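Local coordinates for protein RNA-dependent RNA Polymerase (Bombyx mori cytoplasmic polyhedrosis virus, PDB 6TZ0) that is an RNA-directed RNA polymerase that transcribes the viral double-stranded genome conservatively and, after core assembly, probably makes the complementary minus strands, at residues C784-L789 with L832-L837. Residues are numbered along the deposited sequence; the frame is centred on the assembly and turned at random.
Sequences CGAICL and LPLAWL
L834 and L837 reach from a short 3-10 segment to the last turn of helix 774-786, where they meet A786 and G785. No hydrogen bond joins 784-789 and 832-837; leucine methyls rest on A786 CB and on backbone atoms. L837 can be followed outward. Its CB starts toward the helix. CG lies anti to the carbonyl carbon (chi1 -70°), which carries the fork of the side chain across to the helix backbone. There the two methyls part. CD2 comes to G785, 4.1 Å from its O and 4.2 Å from its CA. CD1 sits more loosely, 4.4 Å from A786 N. G785 has no side chain, and L837 lies against bare backbone. L834 is three residues earlier, and its branch also leans across. Its CD2 touches A786 CB at 3.7 Å, methyl against methyl, the closest approach between 784-789 and 832-837. L834 also packs on F23 and I26 of helix 20-35, which meets A786 through T30.

L832 makes the contact at the start of 832-837. Its CG is wedged between the backbone N and the carbonyl carbon (chi1 48°). CD2 lies 4.0 Å from L789 O, and the same methyl sits 4.1 Å above the plane of the W836 ring, offset toward the rim. W836 and L789 both pack on M757 of helix 754-766. The L832 carbonyl accepts a hydrogen bond from R790 NE. All six touching residues are buried. Leucines from the loop after strand 827-831 thus cover the C-terminal end of helix 774-786 and L789 beyond it. The L832 side chain is about 8 Å from that of R791, part of an ATP site of this polymerase, with no ATP bound to this chain in the model.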
loop_
_atom_site.group_PDB
_atom_site.type_symbol
_atom_site.label_atom_id
_atom_site.label_comp_id
_atom_site.label_asym_id
_atom_site.label_seq_id
_atom_site.Cartn_x
_atom_site.Cartn_y
_atom_site.Cartn_z
ATOM N N CYS A 784 32.636 -1.660 7.288
ATOM C CA CYS A 784 31.794 -2.194 6.222
ATOM C C CYS A 784 31.930 -1.370 4.949
ATOM O O CYS A 784 31.548 -1.833 3.872
ATOM C CB CYS A 784 30.329 -2.271 6.645
ATOM S SG CYS A 784 29.459 -0.718 6.670
ATOM N N GLY A 785 32.456 -0.147 5.047
ATOM C CA GLY A 785 32.865 0.551 3.842
ATOM C C GLY A 785 34.240 0.137 3.354
ATOM O O GLY A 785 34.513 0.168 2.152
ATOM N N ALA A 786 35.121 -0.262 4.271
ATOM C CA ALA A 786 36.483 -0.639 3.917
ATOM C C ALA A 786 36.595 -2.054 3.375
ATOM O O ALA A 786 37.550 -2.349 2.650
ATOM C CB ALA A 786 37.398 -0.507 5.134
ATOM N N ILE A 787 35.645 -2.921 3.698
ATOM C CA ILE A 787 35.703 -4.281 3.184
ATOM C C ILE A 787 34.625 -4.586 2.139
ATOM O O ILE A 787 34.928 -5.025 1.034
ATOM C CB ILE A 787 35.633 -5.294 4.341
ATOM C CG1 ILE A 787 36.923 -5.236 5.157
ATOM C CG2 ILE A 787 35.390 -6.699 3.820
ATOM C CD1 ILE A 787 36.781 -5.749 6.569
ATOM N N CYS A 788 33.372 -4.333 2.493
ATOM C CA CYS A 788 32.229 -4.591 1.615
ATOM C C CYS A 788 32.092 -3.770 0.331
ATOM O O CYS A 788 31.717 -4.307 -0.706
ATOM C CB CYS A 788 30.925 -4.520 2.414
ATOM S SG CYS A 788 30.861 -5.688 3.788
ATOM N N LEU A 789 32.372 -2.477 0.402
ATOM C CA LEU A 789 32.218 -1.593 -0.756
ATOM C C LEU A 789 33.502 -1.224 -1.504
ATOM O O LEU A 789 33.490 -0.326 -2.340
ATOM C CB LEU A 789 31.486 -0.314 -0.341
ATOM C CG LEU A 789 30.190 -0.477 0.454
ATOM C CD1 LEU A 789 29.735 0.867 0.994
ATOM C CD2 LEU A 789 29.099 -1.094 -0.404
ATOM N N LEU A 832 39.385 0.794 -4.716
ATOM C CA LEU A 832 39.466 2.206 -4.399
ATOM C C LEU A 832 40.208 2.421 -3.081
ATOM O O LEU A 832 40.193 1.550 -2.208
ATOM C CB LEU A 832 38.060 2.804 -4.357
ATOM C CG LEU A 832 36.923 2.127 -3.588
ATOM C CD1 LEU A 832 36.847 2.530 -2.121
ATOM C CD2 LEU A 832 35.612 2.420 -4.293
ATOM N N PRO A 833 40.908 3.545 -2.933
ATOM C CA PRO A 833 41.600 3.813 -1.670
ATOM C C PRO A 833 40.618 4.172 -0.569
ATOM O O PRO A 833 39.455 4.494 -0.813
ATOM C CB PRO A 833 42.510 4.996 -2.009
ATOM C CG PRO A 833 41.826 5.677 -3.131
ATOM C CD PRO A 833 41.186 4.590 -3.935
ATOM N N LEU A 834 41.112 4.118 0.672
ATOM C CA LEU A 834 40.258 4.439 1.808
ATOM C C LEU A 834 39.955 5.925 1.915
ATOM O O LEU A 834 39.036 6.299 2.646
ATOM C CB LEU A 834 40.878 3.970 3.122
ATOM C CG LEU A 834 40.956 2.481 3.401
ATOM C CD1 LEU A 834 41.550 2.277 4.767
ATOM C CD2 LEU A 834 39.588 1.883 3.320
ATOM N N ALA A 835 40.694 6.779 1.206
ATOM C CA ALA A 835 40.391 8.203 1.221
ATOM C C ALA A 835 39.113 8.532 0.465
ATOM O O ALA A 835 38.571 9.623 0.647
ATOM C CB ALA A 835 41.555 8.999 0.640
ATOM N N TRP A 836 38.615 7.610 -0.363
ATOM C CA TRP A 836 37.361 7.826 -1.075
ATOM C C TRP A 836 36.165 7.837 -0.131
ATOM O O TRP A 836 35.127 8.422 -0.456
ATOM C CB TRP A 836 37.181 6.741 -2.136
ATOM C CG TRP A 836 35.974 6.927 -2.971
ATOM C CD1 TRP A 836 35.820 7.791 -4.011
ATOM C CD2 TRP A 836 34.705 6.308 -2.771
ATOM N NE1 TRP A 836 34.546 7.706 -4.509
ATOM C CE2 TRP A 836 33.838 6.807 -3.756
ATOM C CE3 TRP A 836 34.220 5.374 -1.855
ATOM C CZ2 TRP A 836 32.516 6.396 -3.859
ATOM C CZ3 TRP A 836 32.915 4.963 -1.961
ATOM C CH2 TRP A 836 32.076 5.472 -2.955
ATOM N N LEU A 837 36.294 7.213 1.043
ATOM C CA LEU A 837 35.207 7.179 2.014
ATOM C C LEU A 837 34.873 8.548 2.588
ATOM O O LEU A 837 33.773 8.734 3.107
ATOM C CB LEU A 837 35.555 6.237 3.166
ATOM C CG LEU A 837 35.601 4.742 2.878
ATOM C CD1 LEU A 837 36.141 3.989 4.077
ATOM C CD2 LEU A 837 34.218 4.257 2.543
#